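PDB 2WMF: fucolectin-related protein, which probably hydrolyses glycosidic bonds in blood-group antigen carbohydrates of the host, as a family 98 glycoside hydrolase of Streptococcus pneumoniae. Local coordinates for residues Pro474-Thr486 and Ile569-Ile581. Sequence-based numbering, arbitrary orientation.
Sequences PNNLHILLNNYRT and ITVNHNGMVEMSI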
# COMPACT_ATOMS: atom_id res chain seq x y z
N PRO A 474 12.35 -16.46 20.49
CA PRO A 474 12.49 -16.99 21.84
C PRO A 474 13.55 -16.33 22.72
O PRO A 474 13.28 -16.03 23.88
CB PRO A 474 12.78 -18.49 21.59
CG PRO A 474 11.98 -18.80 20.35
CD PRO A 474 12.26 -17.55 19.48
N ASN A 475 14.72 -16.07 22.16
CA ASN A 475 15.85 -15.59 22.95
C ASN A 475 16.57 -14.38 22.39
O ASN A 475 17.66 -14.06 22.84
CB ASN A 475 16.81 -16.74 23.24
CG ASN A 475 16.23 -17.71 24.23
OD1 ASN A 475 16.39 -17.56 25.50
ND2 ASN A 475 15.53 -18.67 23.72
N ASN A 476 15.90 -13.67 21.46
CA ASN A 476 16.39 -12.38 21.01
C ASN A 476 15.22 -11.57 20.51
O ASN A 476 14.13 -12.10 20.27
CB ASN A 476 17.44 -12.56 19.92
CG ASN A 476 16.87 -13.16 18.66
OD1 ASN A 476 16.14 -12.49 17.93
ND2 ASN A 476 17.17 -14.44 18.39
N LEU A 477 15.46 -10.28 20.40
CA LEU A 477 14.56 -9.34 19.74
C LEU A 477 15.20 -8.87 18.43
O LEU A 477 16.40 -8.51 18.41
CB LEU A 477 14.33 -8.14 20.65
CG LEU A 477 13.66 -8.35 22.00
CD1 LEU A 477 13.63 -6.98 22.71
CD2 LEU A 477 12.32 -9.05 21.91
N HIS A 478 14.40 -8.82 17.35
CA HIS A 478 14.89 -8.19 16.13
C HIS A 478 14.13 -6.93 15.93
O HIS A 478 12.90 -6.95 15.96
CB HIS A 478 14.80 -9.05 14.88
CG HIS A 478 15.35 -8.33 13.69
ND1 HIS A 478 16.68 -8.35 13.34
CD2 HIS A 478 14.77 -7.40 12.89
CE1 HIS A 478 16.88 -7.53 12.31
NE2 HIS A 478 15.73 -6.96 12.00
N ILE A 479 14.85 -5.82 15.73
CA ILE A 479 14.22 -4.51 15.64
C ILE A 479 14.59 -3.86 14.30
O ILE A 479 15.78 -3.78 13.96
CB ILE A 479 14.63 -3.60 16.85
CG1 ILE A 479 14.12 -4.23 18.19
CG2 ILE A 479 14.05 -2.18 16.68
CD1 ILE A 479 15.05 -4.15 19.30
N LEU A 480 13.58 -3.42 13.58
CA LEU A 480 13.72 -2.66 12.35
C LEU A 480 13.17 -1.23 12.59
O LEU A 480 12.05 -1.08 13.12
CB LEU A 480 12.93 -3.33 11.20
CG LEU A 480 12.80 -2.60 9.87
CD1 LEU A 480 14.20 -2.43 9.26
CD2 LEU A 480 11.89 -3.35 8.92
N LEU A 481 14.00 -0.23 12.29
CA LEU A 481 13.61 1.19 12.31
C LEU A 481 13.78 1.74 10.92
O LEU A 481 14.79 1.46 10.23
CB LEU A 481 14.48 2.00 13.28
CG LEU A 481 14.68 1.53 14.72
CD1 LEU A 481 15.72 2.46 15.49
CD2 LEU A 481 13.33 1.36 15.45
N ASN A 482 12.83 2.56 10.48
CA ASN A 482 13.11 3.29 9.26
C ASN A 482 12.38 4.63 9.29
O ASN A 482 11.16 4.68 9.52
CB ASN A 482 12.71 2.45 8.02
CG ASN A 482 13.37 2.95 6.73
OD1 ASN A 482 13.42 4.17 6.50
ND2 ASN A 482 13.82 2.02 5.85
N ASN A 483 13.14 5.71 9.11
CA ASN A 483 12.55 7.03 9.06
C ASN A 483 12.91 7.82 7.80
O ASN A 483 12.86 9.06 7.81
CB ASN A 483 12.94 7.81 10.34
CG ASN A 483 14.41 8.20 10.37
OD1 ASN A 483 15.19 7.83 9.47
ND2 ASN A 483 14.78 8.95 11.38
N TYR A 484 13.21 7.13 6.71
CA TYR A 484 13.81 7.80 5.53
C TYR A 484 12.88 8.91 5.01
O TYR A 484 11.70 8.65 4.70
CB TYR A 484 14.08 6.81 4.39
CG TYR A 484 14.95 7.41 3.27
CD1 TYR A 484 16.26 7.80 3.52
CD2 TYR A 484 14.44 7.63 2.01
CE1 TYR A 484 17.02 8.39 2.56
CE2 TYR A 484 15.22 8.21 1.01
CZ TYR A 484 16.53 8.56 1.28
OH TYR A 484 17.32 9.16 0.32
N ARG A 485 13.37 10.15 4.98
CA ARG A 485 12.62 11.24 4.40
C ARG A 485 13.64 12.23 3.88
O ARG A 485 14.36 12.82 4.67
CB ARG A 485 11.69 11.92 5.42
CG ARG A 485 10.84 13.04 4.80
CD ARG A 485 10.01 13.80 5.80
NE ARG A 485 10.84 14.73 6.56
CZ ARG A 485 10.84 14.85 7.88
NH1 ARG A 485 9.99 14.17 8.64
NH2 ARG A 485 11.70 15.72 8.45
N THR A 486 13.65 12.45 2.57
CA THR A 486 14.55 13.45 1.98
C THR A 486 13.95 14.85 2.18
O THR A 486 12.73 15.00 2.23
CB THR A 486 14.79 13.18 0.48
OG1 THR A 486 13.54 13.32 -0.25
CG2 THR A 486 15.42 11.82 0.26
N ILE A 569 19.00 2.66 23.67
CA ILE A 569 19.77 3.02 22.48
C ILE A 569 19.11 4.22 21.81
O ILE A 569 17.90 4.22 21.54
CB ILE A 569 20.00 1.82 21.48
CG1 ILE A 569 20.96 2.29 20.37
CG2 ILE A 569 18.71 1.31 20.97
CD1 ILE A 569 21.55 1.19 19.58
N THR A 570 19.92 5.26 21.58
CA THR A 570 19.49 6.51 20.96
C THR A 570 20.06 6.47 19.57
O THR A 570 21.26 6.49 19.42
CB THR A 570 20.06 7.69 21.77
OG1 THR A 570 19.55 7.55 23.10
CG2 THR A 570 19.57 8.99 21.20
N VAL A 571 19.18 6.38 18.56
CA VAL A 571 19.61 6.20 17.17
C VAL A 571 19.32 7.50 16.43
O VAL A 571 18.18 7.92 16.36
CB VAL A 571 18.88 5.03 16.47
CG1 VAL A 571 19.40 4.84 15.06
CG2 VAL A 571 19.05 3.72 17.30
N ASN A 572 20.33 8.13 15.85
CA ASN A 572 20.14 9.33 15.00
C ASN A 572 20.30 8.88 13.56
O ASN A 572 21.34 8.34 13.18
CB ASN A 572 21.22 10.37 15.31
CG ASN A 572 21.51 10.44 16.76
OD1 ASN A 572 22.60 9.99 17.23
ND2 ASN A 572 20.54 10.90 17.53
N HIS A 573 19.25 9.03 12.76
CA HIS A 573 19.24 8.37 11.46
C HIS A 573 18.39 9.12 10.44
O HIS A 573 17.53 9.88 10.82
CB HIS A 573 18.87 6.88 11.59
CG HIS A 573 17.47 6.56 12.04
ND1 HIS A 573 16.94 6.92 13.28
CD2 HIS A 573 16.53 5.79 11.44
CE1 HIS A 573 15.74 6.36 13.40
NE2 HIS A 573 15.45 5.72 12.29
N ASN A 574 18.68 8.87 9.16
CA ASN A 574 17.74 9.20 8.08
C ASN A 574 17.79 8.03 7.13
O ASN A 574 18.63 7.95 6.26
CB ASN A 574 18.08 10.52 7.40
CG ASN A 574 16.95 11.00 6.49
OD1 ASN A 574 16.06 10.24 6.18
ND2 ASN A 574 16.97 12.29 6.10
N GLY A 575 16.93 7.05 7.41
CA GLY A 575 17.00 5.78 6.70
C GLY A 575 16.74 4.61 7.63
O GLY A 575 16.16 4.75 8.73
N MET A 576 17.17 3.43 7.16
CA MET A 576 16.97 2.15 7.82
C MET A 576 18.08 1.89 8.88
O MET A 576 19.27 2.14 8.61
CB MET A 576 17.00 1.03 6.78
CG MET A 576 16.55 -0.32 7.35
SD MET A 576 16.61 -1.63 6.08
CE MET A 576 15.21 -2.76 6.20
N VAL A 577 17.66 1.33 10.02
CA VAL A 577 18.59 0.79 11.03
C VAL A 577 17.96 -0.53 11.49
O VAL A 577 16.75 -0.61 11.73
CB VAL A 577 18.82 1.78 12.24
CG1 VAL A 577 19.74 1.19 13.32
CG2 VAL A 577 19.38 3.08 11.72
N GLU A 578 18.78 -1.58 11.60
CA GLU A 578 18.33 -2.90 12.05
C GLU A 578 19.22 -3.36 13.21
O GLU A 578 20.41 -3.11 13.19
CB GLU A 578 18.48 -3.94 10.93
CG GLU A 578 17.64 -3.70 9.72
CD GLU A 578 17.66 -4.83 8.72
OE1 GLU A 578 18.57 -4.82 7.83
OE2 GLU A 578 16.76 -5.72 8.83
N MET A 579 18.62 -4.02 14.20
CA MET A 579 19.36 -4.52 15.38
C MET A 579 18.87 -5.88 15.78
O MET A 579 17.71 -6.16 15.61
CB MET A 579 19.04 -3.68 16.60
CG MET A 579 19.39 -2.30 16.53
SD MET A 579 18.68 -1.50 17.99
CE MET A 579 18.32 -0.02 17.05
N SER A 580 19.77 -6.68 16.33
CA SER A 580 19.43 -7.94 17.02
C SER A 580 19.99 -7.79 18.43
O SER A 580 21.16 -7.42 18.62
CB SER A 580 20.09 -9.12 16.30
OG SER A 580 19.81 -10.35 16.93
N ILE A 581 19.14 -8.03 19.43
CA ILE A 581 19.49 -7.83 20.85
C ILE A 581 19.18 -9.14 21.63
O ILE A 581 18.01 -9.56 21.56
CB ILE A 581 18.67 -6.66 21.43
CG1 ILE A 581 18.86 -5.37 20.58
CG2 ILE A 581 19.01 -6.38 22.91
CD1 ILE A 581 18.10 -4.13 21.12
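Leu477 and Ile581 exchange two backbone hydrogen bonds, the first rungs of an antiparallel ladder that ties strand 477-482 to the chain-terminal strand 576-580. Both strands belong to one sheet of a two-sheet beta-sandwich in the C-terminal part of the chain, and Asn574 and Gly575 carry the chain over from strand 566-573 of the other sheet. The arrangement illustrates how a strand ladder sorts its side chains. On the face of His478, Leu480 and Asn482, the imidazole of His478 meets Glu578 at its edge, OE2 lying 3.6 Å from NE2, with ring and carboxylate almost perpendicular. Ile479, which forms a hydrogen-bonded pair with Met579, faces the interior between the sheets, where its CD1 packs on CD1 of Ile581 at 3.6 Å. Leu480, on the His478 face, sets CD1 against Met576 CE and CG, the CE contact being tight at 3.2 Å. Leu481 again turns inward: its CG stands anti to the carbonyl carbon (chi1 -52°), and CD1 reaches tip to tip toward Val571 CG2 of the opposing sheet while also touching Met579 CE. Asn482 folds back as an Asx turn, OD1 accepting from Tyr484 N.

Beyond the strand, Asn483 continues the pairing with backbone and side chain together: its N donates to Gly575 O, while its amide lies nearly parallel to the His573 ring, 13° between planes, with ND2 stacked over the ring centre. From there OD1 receives Gly575 N at 2.8 Å, almost straight along the C=O axis, whereas ND2 donates to His573 O, so one amide of a buried residue holds the backbone at both ends of the short link. The Tyr484 hydroxyl is hydrogen-bonded to Asp525. Finally, the Arg485 backbone is clasped by the amide of Asn574: Arg485 N donates in plane to a lone pair of OD1 at 2.9 Å, and ND2 returns a bond to Arg485 O at 3.0 Å.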